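Local coordinates for nickel-dependent hydrogenase large subunit (Allochromatium vinosum, PDB 3MYR), which catalyses, as the large subunit of a [NiFe] hydrogenase, the oxidation of molecular hydrogen at its nickel-iron centre, passing the electrons to an acceptor, at residues I5-I10 with K540-I545; E42-G47 with W54-R59; D115-V120 with L185-H190; N244-M249 with D442-W447; G303-L306 with T312-E315. One frame throughout, in Å; residues are numbered along the deposited sequence.

Contact 1: I5-I10 with K540-I545; sequences IVVDPI and KQPIEI
Val7 is the residue of 5-10 that touches Pro542 and Ile545, and it does so with a single methyl. Its CG1 lies 4.0 Å from Ile545 CD1, where the two side chains run past each other in opposite senses, and 4.2 Å from Pro542 CG, one corner of the pyrrolidine ring. Ile545 reaches this point because its chain is stretched out beyond CB (chi2 175°), which carries CD1 forward to the strand. In Val7, by contrast, CG1 nearly eclipses the backbone N (chi1 8°), a strained torsion, and the exact place of that methyl should be taken with some caution.

Hydrogen bonding serves each backbone separately. Val7 pairs with Ile19 as part of strand 5-7, the outermost strand, within this chain, of the antiparallel sheet it forms with 17-24 and 27-35. Pro542 is the centre of an inverse gamma turn and the N-cap of helix 543-551; Ile545 N makes a weak 3.1 Å bond back to Pro542 O. The small subunit closes in here as well, its Ser49 packing on Val7 and its Glu51 on Lys540.

With no polar link across it, the contact rests on buried hydrocarbon alone: a few methyl and ring carbons set the N-terminal sheet against the start of a helix close to the C-terminus, beside the subunit interface.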
# COMPACT_ATOMS: atom_id res chain seq x y z
N ILE B 5 0.15 11.60 -26.27
CA ILE B 5 -0.45 12.27 -25.10
C ILE B 5 0.20 11.70 -23.81
O ILE B 5 0.54 10.50 -23.76
CB ILE B 5 -1.96 12.03 -25.16
CG1 ILE B 5 -2.56 12.81 -26.39
CG2 ILE B 5 -2.66 12.34 -23.87
CD1 ILE B 5 -2.27 14.29 -26.41
N VAL B 6 0.48 12.56 -22.84
CA VAL B 6 1.21 12.15 -21.66
C VAL B 6 0.37 12.45 -20.42
O VAL B 6 -0.10 13.57 -20.24
CB VAL B 6 2.58 12.87 -21.55
CG1 VAL B 6 3.27 12.58 -20.16
CG2 VAL B 6 3.51 12.47 -22.73
N VAL B 7 0.18 11.46 -19.55
CA VAL B 7 -0.27 11.74 -18.20
C VAL B 7 0.70 11.30 -17.11
O VAL B 7 0.90 10.10 -16.85
CB VAL B 7 -1.77 11.42 -17.99
CG1 VAL B 7 -2.51 10.70 -19.14
CG2 VAL B 7 -2.38 11.53 -16.56
N ASP B 8 1.35 12.31 -16.54
CA ASP B 8 2.43 12.11 -15.59
C ASP B 8 2.44 13.36 -14.69
O ASP B 8 2.72 14.43 -15.16
CB ASP B 8 3.73 11.97 -16.38
CG ASP B 8 4.90 11.61 -15.52
OD1 ASP B 8 5.98 11.26 -16.09
OD2 ASP B 8 4.79 11.74 -14.28
N PRO B 9 2.11 13.23 -13.39
CA PRO B 9 1.87 11.97 -12.66
C PRO B 9 0.43 11.49 -12.83
O PRO B 9 -0.48 12.28 -12.88
CB PRO B 9 2.07 12.36 -11.18
CG PRO B 9 1.78 13.89 -11.12
CD PRO B 9 2.13 14.43 -12.53
N ILE B 10 0.23 10.20 -12.84
CA ILE B 10 -1.05 9.65 -12.48
C ILE B 10 -1.15 9.87 -10.97
O ILE B 10 -0.32 9.39 -10.20
CB ILE B 10 -1.06 8.10 -12.80
CG1 ILE B 10 -0.83 7.90 -14.34
CG2 ILE B 10 -2.44 7.42 -12.40
CD1 ILE B 10 -2.08 8.29 -15.16
N LYS B 540 -6.65 17.02 -22.19
CA LYS B 540 -6.19 17.77 -21.01
C LYS B 540 -6.89 17.41 -19.72
O LYS B 540 -6.54 17.94 -18.67
CB LYS B 540 -6.39 19.26 -21.26
CG LYS B 540 -5.59 19.73 -22.50
CD LYS B 540 -5.17 21.20 -22.41
CE LYS B 540 -4.38 21.57 -23.70
NZ LYS B 540 -3.88 23.01 -23.74
N GLN B 541 -7.98 16.64 -19.83
CA GLN B 541 -8.77 16.17 -18.70
C GLN B 541 -9.08 14.70 -19.01
O GLN B 541 -10.22 14.35 -19.32
CB GLN B 541 -10.10 16.97 -18.55
CG GLN B 541 -9.92 18.49 -18.33
CD GLN B 541 -11.17 19.20 -17.70
OE1 GLN B 541 -12.28 18.76 -17.83
NE2 GLN B 541 -10.93 20.25 -16.95
N PRO B 542 -8.05 13.85 -18.98
CA PRO B 542 -8.17 12.46 -19.44
C PRO B 542 -8.86 11.56 -18.38
O PRO B 542 -8.32 10.54 -17.96
CB PRO B 542 -6.70 12.08 -19.62
CG PRO B 542 -6.07 12.71 -18.35
CD PRO B 542 -6.69 14.12 -18.42
N ILE B 543 -10.04 11.96 -17.93
CA ILE B 543 -10.76 11.18 -16.96
C ILE B 543 -11.01 9.73 -17.42
O ILE B 543 -11.07 8.84 -16.61
CB ILE B 543 -12.04 11.91 -16.63
CG1 ILE B 543 -12.73 11.33 -15.39
CG2 ILE B 543 -12.95 11.92 -17.84
CD1 ILE B 543 -13.76 12.33 -14.76
N GLU B 544 -11.05 9.47 -18.73
CA GLU B 544 -11.34 8.12 -19.17
C GLU B 544 -10.15 7.22 -18.94
O GLU B 544 -10.30 6.04 -18.69
CB GLU B 544 -11.72 8.07 -20.65
CG GLU B 544 -12.97 8.94 -21.06
CD GLU B 544 -12.63 10.39 -21.47
OE1 GLU B 544 -13.43 11.00 -22.21
OE2 GLU B 544 -11.59 10.95 -21.06
N ILE B 545 -8.95 7.76 -19.07
CA ILE B 545 -7.75 6.99 -18.77
C ILE B 545 -7.74 6.64 -17.26
O ILE B 545 -7.53 5.47 -16.88
CB ILE B 545 -6.50 7.76 -19.20
CG1 ILE B 545 -6.34 7.64 -20.72
CG2 ILE B 545 -5.23 7.21 -18.47
CD1 ILE B 545 -5.13 8.52 -21.30

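Contact 2: E42-G47 with W54-R59; sequences ETILKG and WAFVQR. With MG (magnesium ion), chain O.
The Phe56 ring receives two aliphatic side chains at an oblique angle, neither squarely on a face nor at the rim: Ile44 CG2 comes to 4.0 Å from CD2, while Leu45 CD2 approaches CG. Trp256 of the small subunit meets the same ring with planes at about 45°. The indole of Trp54 carries Ala55 CB over one face near the rim, and His245 of the small subunit packs edge-to-face with it.

Leu45 divides its two methyls between neighbouring residues of helix 53-58. CD2 lies 3.6 Å from Phe56 CB, and CD1 lies 3.6 Å from Val57 CG1, the two side chains being nearly perpendicular. With CG anti to the carbonyl carbon (chi1 -68°), the branch of Leu45 swings over to the other helix.

Polar groups flank this apolar patch. Glu42 binds magnesium through OE2 alone, at 2.0 Å; OE1 stays 3.4 Å from the metal and instead accepts from metal-bound water 1 (2.6 Å) and also bonds with Thr350. Three waters, Ala506 O and His561 NE2 complete six ligands. Arg59 NH1 donates to a lone pair of Ala55 O at 3.2 Å, the oxygen tilted 30° from the guanidinium plane, and Arg59 also touches an iron-sulfur cluster.

Hydrocarbon packing thus joins the end of helix 41-44, which carries a magnesium ligand, to helix 53-58, which is followed by an arginine beside a cluster, while the single bound carboxylate oxygen and the water-bridged second one probably hold Glu42 in a fixed rotation.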
# COMPACT_ATOMS: atom_id res chain seq x y z
N GLU B 42 15.51 -5.65 -3.92
CA GLU B 42 16.02 -7.02 -4.09
C GLU B 42 17.54 -7.08 -3.90
O GLU B 42 18.08 -8.00 -3.28
CB GLU B 42 15.58 -7.59 -5.45
CG GLU B 42 14.05 -7.92 -5.52
CD GLU B 42 13.50 -7.86 -6.97
OE1 GLU B 42 14.17 -7.14 -7.77
OE2 GLU B 42 12.41 -8.47 -7.28
N THR B 43 18.21 -6.05 -4.39
CA THR B 43 19.66 -5.94 -4.32
C THR B 43 20.07 -5.64 -2.90
O THR B 43 21.02 -6.25 -2.39
CB THR B 43 20.07 -4.80 -5.24
OG1 THR B 43 19.77 -5.19 -6.58
CG2 THR B 43 21.59 -4.47 -5.12
N ILE B 44 19.28 -4.80 -2.22
CA ILE B 44 19.55 -4.50 -0.79
C ILE B 44 19.56 -5.74 0.10
O ILE B 44 20.44 -5.90 0.98
CB ILE B 44 18.61 -3.39 -0.30
CG1 ILE B 44 19.04 -2.09 -1.02
CG2 ILE B 44 18.68 -3.19 1.30
CD1 ILE B 44 17.93 -0.96 -1.00
N LEU B 45 18.69 -6.70 -0.21
CA LEU B 45 18.63 -7.93 0.60
C LEU B 45 19.78 -8.87 0.52
O LEU B 45 19.86 -9.74 1.38
CB LEU B 45 17.40 -8.77 0.21
CG LEU B 45 16.07 -8.16 0.58
CD1 LEU B 45 14.96 -8.72 -0.31
CD2 LEU B 45 15.81 -8.31 2.16
N LYS B 46 20.51 -8.90 -0.62
CA LYS B 46 21.53 -9.92 -0.80
C LYS B 46 22.47 -9.94 0.41
O LYS B 46 22.90 -8.88 0.84
CB LYS B 46 22.40 -9.66 -2.06
CG LYS B 46 21.60 -9.79 -3.38
CD LYS B 46 22.32 -10.56 -4.51
CE LYS B 46 21.29 -10.89 -5.64
NZ LYS B 46 21.49 -12.24 -6.34
N GLY B 47 22.81 -11.13 0.91
CA GLY B 47 23.80 -11.25 1.98
C GLY B 47 23.18 -11.16 3.36
O GLY B 47 23.83 -11.47 4.32
N TRP B 54 11.53 -10.11 5.92
CA TRP B 54 10.17 -9.64 5.94
C TRP B 54 10.12 -8.17 6.27
O TRP B 54 9.25 -7.47 5.74
CB TRP B 54 9.23 -10.42 6.85
CG TRP B 54 9.57 -10.16 8.30
CD1 TRP B 54 10.40 -10.93 9.10
CD2 TRP B 54 9.12 -9.08 9.12
NE1 TRP B 54 10.51 -10.38 10.33
CE2 TRP B 54 9.74 -9.25 10.40
CE3 TRP B 54 8.32 -7.94 8.90
CZ2 TRP B 54 9.56 -8.34 11.47
CZ3 TRP B 54 8.13 -7.01 9.99
CH2 TRP B 54 8.76 -7.21 11.23
N ALA B 55 10.98 -7.72 7.19
CA ALA B 55 10.95 -6.31 7.63
C ALA B 55 11.42 -5.35 6.54
O ALA B 55 10.86 -4.27 6.40
CB ALA B 55 11.84 -6.12 8.88
N PHE B 56 12.43 -5.77 5.74
CA PHE B 56 12.81 -5.01 4.53
C PHE B 56 11.72 -5.02 3.47
O PHE B 56 11.35 -3.95 2.94
CB PHE B 56 14.10 -5.60 3.88
CG PHE B 56 15.35 -5.39 4.69
CD1 PHE B 56 15.59 -6.15 5.86
CD2 PHE B 56 16.30 -4.42 4.28
CE1 PHE B 56 16.72 -5.94 6.64
CE2 PHE B 56 17.50 -4.19 5.05
CZ PHE B 56 17.72 -4.96 6.24
N VAL B 57 11.21 -6.19 3.08
CA VAL B 57 10.29 -6.18 1.93
C VAL B 57 8.87 -5.70 2.31
O VAL B 57 8.12 -5.23 1.46
CB VAL B 57 10.21 -7.52 1.21
CG1 VAL B 57 11.59 -7.84 0.66
CG2 VAL B 57 9.78 -8.66 2.20
N GLN B 58 8.53 -5.73 3.58
CA GLN B 58 7.31 -5.05 3.92
C GLN B 58 7.32 -3.59 3.46
O GLN B 58 6.28 -3.05 3.03
CB GLN B 58 6.99 -5.15 5.41
CG GLN B 58 5.55 -4.62 5.66
CD GLN B 58 5.02 -4.85 7.07
OE1 GLN B 58 5.77 -4.84 8.08
NE2 GLN B 58 3.72 -5.01 7.15
N ARG B 59 8.48 -2.95 3.58
CA ARG B 59 8.68 -1.55 3.17
C ARG B 59 8.77 -1.37 1.66
O ARG B 59 8.94 -0.26 1.18
CB ARG B 59 9.90 -0.92 3.89
CG ARG B 59 9.53 -0.34 5.28
CD ARG B 59 9.03 -1.44 6.29
NE ARG B 59 9.06 -0.90 7.66
CZ ARG B 59 8.91 -1.64 8.75
NH1 ARG B 59 8.93 -2.97 8.65
NH2 ARG B 59 8.76 -1.04 9.96
MG MG O . 11.06 -8.09 -8.71
O HOH W 1 12.51 -6.86 -9.72
O HOH W 2 11.86 -9.72 -9.69
O HOH W 3 9.76 -7.75 -10.31

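Contact 3: D115-V120 with L185-H190; sequences DWVDVV and LMAVAH
Ala187 offers its lone methyl to Val117, whose CG2 settles 3.6 Å from Ala187 CB while CG1 stands further off at 4.1 Å from the same carbon. Both branches bear on the one methyl, CG2 the more closely, and the two backbones come to 7.1 Å between CA atoms. Val188 follows on helix 181-201 and turns CG2 to a pair of valines, lying 4.0 Å from Val119 CG2 and 4.3 Å from Val117 CG1. The side chains of Val119 and Val188 cross at about a right angle; in Val119, CG1 is anti to the backbone N (chi1 170°), which leaves CG2 as the branch that meets the helix.

The chain facing the helix is a turn leading into the short helix 119-122, with Asp118 as N-cap: its OD1 accepts weakly from Val120 N at 3.0 Å and also from Ser121 N, while its backbone N is bonded by Asn184 at the other helix. The loop and capped start of helix 119-122 thus pack against the side of the long helix 181-201.

One residue on, Ala189 faces Tyr147 and Phe148 of helix 145-160, and His190 turns towards helix 236-265, with Met186 O 3.3 Å above the plane of its imidazole, toward the rim of one face.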
# COMPACT_ATOMS: atom_id res chain seq x y z
N ASP B 115 -13.11 9.79 -9.84
CA ASP B 115 -13.32 9.55 -11.28
C ASP B 115 -14.79 9.52 -11.68
O ASP B 115 -15.12 9.62 -12.87
CB ASP B 115 -12.67 8.24 -11.80
CG ASP B 115 -11.13 8.21 -11.62
OD1 ASP B 115 -10.51 7.09 -11.69
OD2 ASP B 115 -10.56 9.28 -11.33
N TRP B 116 -15.68 9.26 -10.74
CA TRP B 116 -17.06 8.92 -11.07
C TRP B 116 -17.97 9.94 -10.41
O TRP B 116 -19.16 10.00 -10.75
CB TRP B 116 -17.46 7.53 -10.51
CG TRP B 116 -16.55 6.42 -10.83
CD1 TRP B 116 -15.56 5.88 -10.03
CD2 TRP B 116 -16.49 5.71 -12.08
NE1 TRP B 116 -14.92 4.87 -10.71
CE2 TRP B 116 -15.45 4.76 -11.97
CE3 TRP B 116 -17.21 5.80 -13.29
CZ2 TRP B 116 -15.12 3.88 -13.03
CZ3 TRP B 116 -16.88 4.95 -14.34
CH2 TRP B 116 -15.83 4.00 -14.20
N VAL B 117 -17.46 10.58 -9.35
CA VAL B 117 -18.24 11.48 -8.49
C VAL B 117 -17.76 12.91 -8.71
O VAL B 117 -16.55 13.19 -8.63
CB VAL B 117 -18.02 11.11 -7.00
CG1 VAL B 117 -18.52 12.21 -6.06
CG2 VAL B 117 -18.67 9.74 -6.69
N ASP B 118 -18.68 13.80 -9.03
CA ASP B 118 -18.37 15.22 -9.25
C ASP B 118 -18.63 16.01 -7.95
O ASP B 118 -19.76 16.24 -7.54
CB ASP B 118 -19.22 15.72 -10.42
CG ASP B 118 -18.89 17.17 -10.83
OD1 ASP B 118 -18.37 17.93 -10.00
OD2 ASP B 118 -19.25 17.56 -11.97
N VAL B 119 -17.57 16.47 -7.32
CA VAL B 119 -17.73 17.13 -6.05
C VAL B 119 -18.41 18.50 -6.16
O VAL B 119 -19.12 18.89 -5.25
CB VAL B 119 -16.33 17.33 -5.41
CG1 VAL B 119 -16.48 18.26 -4.20
CG2 VAL B 119 -15.84 15.92 -4.95
N VAL B 120 -18.22 19.19 -7.28
CA VAL B 120 -18.91 20.49 -7.46
C VAL B 120 -20.40 20.32 -7.64
O VAL B 120 -21.23 21.08 -7.05
CB VAL B 120 -18.29 21.30 -8.64
CG1 VAL B 120 -19.13 22.61 -8.96
CG2 VAL B 120 -16.83 21.67 -8.25
N LEU B 185 -23.44 13.99 -3.56
CA LEU B 185 -23.34 14.43 -2.16
C LEU B 185 -23.26 13.21 -1.24
O LEU B 185 -22.44 13.17 -0.35
CB LEU B 185 -24.52 15.39 -1.76
CG LEU B 185 -24.51 15.90 -0.30
CD1 LEU B 185 -23.12 16.58 0.09
CD2 LEU B 185 -25.72 16.84 -0.03
N MET B 186 -24.00 12.14 -1.57
CA MET B 186 -24.01 10.95 -0.79
C MET B 186 -22.59 10.32 -0.77
O MET B 186 -22.08 9.92 0.28
CB MET B 186 -25.01 9.96 -1.36
CG MET B 186 -25.04 8.63 -0.58
SD MET B 186 -26.26 7.44 -1.31
CE MET B 186 -25.24 6.78 -2.63
N ALA B 187 -21.99 10.20 -1.95
CA ALA B 187 -20.64 9.64 -2.07
C ALA B 187 -19.60 10.48 -1.35
O ALA B 187 -18.68 9.92 -0.74
CB ALA B 187 -20.28 9.52 -3.53
N VAL B 188 -19.69 11.80 -1.43
CA VAL B 188 -18.79 12.66 -0.68
C VAL B 188 -18.94 12.43 0.84
O VAL B 188 -17.94 12.38 1.56
CB VAL B 188 -19.13 14.16 -1.00
CG1 VAL B 188 -18.54 15.07 0.04
CG2 VAL B 188 -18.59 14.54 -2.41
N ALA B 189 -20.18 12.36 1.36
CA ALA B 189 -20.36 12.06 2.77
C ALA B 189 -19.72 10.71 3.09
O ALA B 189 -19.09 10.55 4.14
CB ALA B 189 -21.84 11.99 3.08
N HIS B 190 -19.90 9.72 2.22
CA HIS B 190 -19.34 8.40 2.52
C HIS B 190 -17.82 8.37 2.46
O HIS B 190 -17.17 7.63 3.21
CB HIS B 190 -19.91 7.33 1.59
CG HIS B 190 -21.37 7.10 1.79
ND1 HIS B 190 -22.09 7.62 2.87
CD2 HIS B 190 -22.25 6.36 1.07
CE1 HIS B 190 -23.35 7.24 2.77
NE2 HIS B 190 -23.46 6.44 1.72

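Contact 4: N244-M249 with D442-W447; sequences NLIQSM and DAMQGW
Helices 244-249 and 442-447 run antiparallel at 163°, their axes 9.9 Å apart, with Ile246 and Met444 nearest each other at 7.0 Å between CA atoms. Ile246 carries most of the contact. Its CG2, anti to the backbone N (chi1 -72° for CG1), rests 3.9 Å from Met444 CB and also against the amide end of Gln445, which lies across it; CG1 comes to 4.1 Å from Met444 CE. Met444 is bent twice, at chi2 (-76°) and chi3, and this folds its thioether back so that CE touches both Ile246 CG1 and, at 4.2 Å, Met249 SD. Phe204 of helix 203-209 covers Ile246, Met249 and Met444, and Leu94 of helix 86-112 packs on Ile246 and Met444.

An alanine in place of Ile246 would probably strip one side of Met444 CB and CE and open a gap between the helices, the thioether being less confined.

The long helices 86-112, 236-265 and 426-456 belong to the helical bundle of [NiFe] hydrogenase large subunits. These two segments meet by apolar contact without a hydrogen bond, while Asp442 makes a salt bridge to Arg250, one residue beyond.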
# COMPACT_ATOMS: atom_id res chain seq x y z
N ASN B 244 -15.11 -6.69 18.36
CA ASN B 244 -15.85 -5.48 17.97
C ASN B 244 -15.35 -4.91 16.64
O ASN B 244 -16.13 -4.39 15.83
CB ASN B 244 -15.78 -4.41 19.08
CG ASN B 244 -16.75 -4.72 20.23
OD1 ASN B 244 -17.38 -5.77 20.26
ND2 ASN B 244 -16.87 -3.81 21.18
N LEU B 245 -14.03 -4.96 16.42
CA LEU B 245 -13.49 -4.41 15.14
C LEU B 245 -14.02 -5.21 13.92
O LEU B 245 -14.36 -4.63 12.91
CB LEU B 245 -11.94 -4.42 15.16
CG LEU B 245 -11.39 -3.41 16.16
CD1 LEU B 245 -9.89 -3.79 16.56
CD2 LEU B 245 -11.55 -1.95 15.52
N ILE B 246 -14.18 -6.53 14.05
CA ILE B 246 -14.66 -7.34 12.90
C ILE B 246 -16.10 -6.96 12.52
O ILE B 246 -16.45 -6.85 11.35
CB ILE B 246 -14.63 -8.85 13.27
CG1 ILE B 246 -13.16 -9.34 13.32
CG2 ILE B 246 -15.45 -9.65 12.24
CD1 ILE B 246 -12.99 -10.84 13.90
N GLN B 247 -16.92 -6.74 13.54
CA GLN B 247 -18.26 -6.25 13.38
C GLN B 247 -18.36 -4.88 12.71
O GLN B 247 -19.21 -4.72 11.78
CB GLN B 247 -18.92 -6.19 14.74
CG GLN B 247 -20.36 -5.87 14.76
CD GLN B 247 -20.90 -6.16 16.19
OE1 GLN B 247 -20.38 -7.06 16.94
NE2 GLN B 247 -21.89 -5.35 16.61
N SER B 248 -17.55 -3.88 13.12
CA SER B 248 -17.57 -2.67 12.33
C SER B 248 -17.06 -2.78 10.92
O SER B 248 -17.50 -2.03 10.06
CB SER B 248 -17.03 -1.39 12.99
OG SER B 248 -16.02 -1.74 13.80
N MET B 249 -16.15 -3.70 10.65
CA MET B 249 -15.77 -3.99 9.26
C MET B 249 -16.93 -4.53 8.46
O MET B 249 -17.20 -4.01 7.37
CB MET B 249 -14.62 -5.00 9.20
CG MET B 249 -13.31 -4.44 9.72
SD MET B 249 -12.15 -5.83 9.62
CE MET B 249 -11.16 -5.57 11.09
N ASP B 442 -17.33 -11.73 5.60
CA ASP B 442 -18.05 -12.86 6.15
C ASP B 442 -17.12 -13.95 6.63
O ASP B 442 -17.44 -14.58 7.58
CB ASP B 442 -19.04 -13.49 5.14
CG ASP B 442 -20.20 -12.53 4.77
OD1 ASP B 442 -20.98 -12.83 3.83
OD2 ASP B 442 -20.35 -11.48 5.46
N ALA B 443 -15.98 -14.17 5.99
CA ALA B 443 -15.07 -15.24 6.43
C ALA B 443 -14.37 -14.95 7.79
O ALA B 443 -13.91 -15.89 8.47
CB ALA B 443 -14.02 -15.51 5.37
N MET B 444 -14.21 -13.66 8.11
CA MET B 444 -13.48 -13.22 9.29
C MET B 444 -14.05 -13.84 10.54
O MET B 444 -13.27 -14.17 11.40
CB MET B 444 -13.52 -11.68 9.48
CG MET B 444 -12.80 -10.86 8.36
SD MET B 444 -11.03 -10.95 8.54
CE MET B 444 -10.83 -9.81 9.97
N GLN B 445 -15.38 -13.93 10.66
CA GLN B 445 -16.02 -14.46 11.85
C GLN B 445 -15.60 -15.94 12.03
O GLN B 445 -15.29 -16.35 13.13
CB GLN B 445 -17.58 -14.34 11.85
CG GLN B 445 -18.23 -14.61 13.29
CD GLN B 445 -17.69 -13.63 14.42
OE1 GLN B 445 -17.34 -14.04 15.55
NE2 GLN B 445 -17.60 -12.37 14.09
N GLY B 446 -15.45 -16.68 10.93
CA GLY B 446 -15.15 -18.10 11.04
C GLY B 446 -13.73 -18.26 11.58
O GLY B 446 -13.47 -19.10 12.44
N TRP B 447 -12.81 -17.40 11.15
CA TRP B 447 -11.42 -17.60 11.61
C TRP B 447 -11.27 -17.14 13.05
O TRP B 447 -10.55 -17.78 13.84
CB TRP B 447 -10.41 -16.81 10.76
CG TRP B 447 -10.42 -17.19 9.33
CD1 TRP B 447 -10.33 -18.49 8.79
CD2 TRP B 447 -10.37 -16.28 8.20
NE1 TRP B 447 -10.31 -18.39 7.39
CE2 TRP B 447 -10.34 -17.07 7.02
CE3 TRP B 447 -10.36 -14.89 8.09
CZ2 TRP B 447 -10.36 -16.51 5.76
CZ3 TRP B 447 -10.33 -14.33 6.82
CH2 TRP B 447 -10.31 -15.14 5.68

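Contact 5: G303-L306 with T312-E315; sequences GAIL and TIHE
Ala304 and His314 form a single antiparallel bridge, a hydrogen-bonded pair in which both backbones are satisfied. Ala304 N donates to His314 O at 3.0 Å and His314 N returns the bond to Ala304 O at 2.8 Å, straighter at 160°. Leu306 N is met by water 4, which accepts at 2.9 Å and lies 2.7 Å from Thr312 O, so a water links the two segments beyond the bridge. Gly303 and Ile305 send their own hydrogen bonds the other way, to Cys283 and Phe281, and thus the 312-315 segment extends the two-stranded sheet of 281-288 and 300-305 by one pair.

The imidazole of His314 is sandwiched: Thr312 CG2 on one face, and Leu306 CD1 on the opposite one in a CH-pi contact, 3.9 Å from the centroid. At its edge CD2 faces Ala304 O. A serine replacing His314 would remove the ring and would probably leave Leu306 CD1 and Thr312 CG2 without the surface between them. Gly303 CA lies 3.7 Å from Ile313 CG2 and makes a CA-H...O contact of 3.3 Å with His314 O. Backbone bonds and a water thus tie the segments together, with apolar imidazole contacts added.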
# COMPACT_ATOMS: atom_id res chain seq x y z
N GLY B 303 -5.01 -21.03 -9.73
CA GLY B 303 -5.23 -21.45 -11.12
C GLY B 303 -5.15 -20.27 -12.08
O GLY B 303 -4.93 -19.12 -11.69
N ALA B 304 -5.34 -20.58 -13.35
CA ALA B 304 -5.23 -19.60 -14.41
C ALA B 304 -6.39 -19.84 -15.37
O ALA B 304 -6.71 -20.99 -15.73
CB ALA B 304 -3.91 -19.82 -15.16
N ILE B 305 -6.90 -18.74 -15.91
CA ILE B 305 -7.95 -18.76 -16.92
C ILE B 305 -7.34 -18.16 -18.14
O ILE B 305 -6.61 -17.14 -18.04
CB ILE B 305 -9.14 -17.92 -16.44
CG1 ILE B 305 -9.87 -18.66 -15.34
CG2 ILE B 305 -10.12 -17.53 -17.59
CD1 ILE B 305 -10.68 -17.72 -14.41
N LEU B 306 -7.58 -18.80 -19.29
CA LEU B 306 -7.07 -18.28 -20.54
C LEU B 306 -8.23 -17.97 -21.45
O LEU B 306 -9.23 -18.73 -21.46
CB LEU B 306 -6.16 -19.28 -21.20
CG LEU B 306 -4.91 -19.65 -20.38
CD1 LEU B 306 -4.14 -20.68 -21.21
CD2 LEU B 306 -4.09 -18.39 -20.15
N THR B 312 -12.31 -24.21 -17.97
CA THR B 312 -11.02 -24.89 -17.73
C THR B 312 -10.10 -24.05 -16.84
O THR B 312 -9.71 -22.94 -17.21
CB THR B 312 -10.21 -25.12 -19.02
OG1 THR B 312 -10.99 -25.80 -20.01
CG2 THR B 312 -8.96 -25.98 -18.73
N ILE B 313 -9.72 -24.57 -15.69
CA ILE B 313 -8.82 -23.85 -14.82
C ILE B 313 -7.51 -24.51 -15.08
O ILE B 313 -7.37 -25.67 -14.80
CB ILE B 313 -9.19 -24.08 -13.33
CG1 ILE B 313 -10.57 -23.50 -13.05
CG2 ILE B 313 -8.20 -23.35 -12.37
CD1 ILE B 313 -10.65 -22.11 -13.56
N HIS B 314 -6.53 -23.78 -15.59
CA HIS B 314 -5.19 -24.37 -15.81
C HIS B 314 -4.39 -24.34 -14.50
O HIS B 314 -4.51 -23.41 -13.71
CB HIS B 314 -4.46 -23.58 -16.86
CG HIS B 314 -5.18 -23.53 -18.17
ND1 HIS B 314 -4.96 -24.45 -19.17
CD2 HIS B 314 -6.17 -22.72 -18.62
CE1 HIS B 314 -5.73 -24.18 -20.21
NE2 HIS B 314 -6.48 -23.14 -19.90
N GLU B 315 -3.60 -25.36 -14.27
CA GLU B 315 -2.78 -25.45 -13.06
C GLU B 315 -1.59 -24.51 -13.13
O GLU B 315 -1.03 -24.30 -14.19
CB GLU B 315 -2.25 -26.89 -12.88
CG GLU B 315 -3.38 -27.85 -12.70
CD GLU B 315 -2.92 -29.30 -12.46
OE1 GLU B 315 -1.88 -29.75 -13.01
OE2 GLU B 315 -3.64 -29.99 -11.71
O HOH W 4 -9.36 -21.14 -19.18

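How the contacts relate
Contact 2 is the one tied to metal centres: Glu42 binds the magnesium, the side chain of Val57 lies about 10 Å from the nickel-iron centre, the side chain of Phe56 is about 10 Å from an iron-sulfur cluster, and Arg59 touches an iron-sulfur cluster. Contacts 1 and 3 touch through packing of Ile543 CD1 on Asp115 O, 3.6 Å apart, although their centres are 20 Å from each other. Contact 1 encloses all the others along the chain, and contact 4 encloses contact 5. Contacts 2 and 3 lie on opposite sides of the chain's centre, 40 Å between centres. Contact 4 joins two long helices, its nearest atoms about 12 Å from contact 3 and about 15 Å from contact 2.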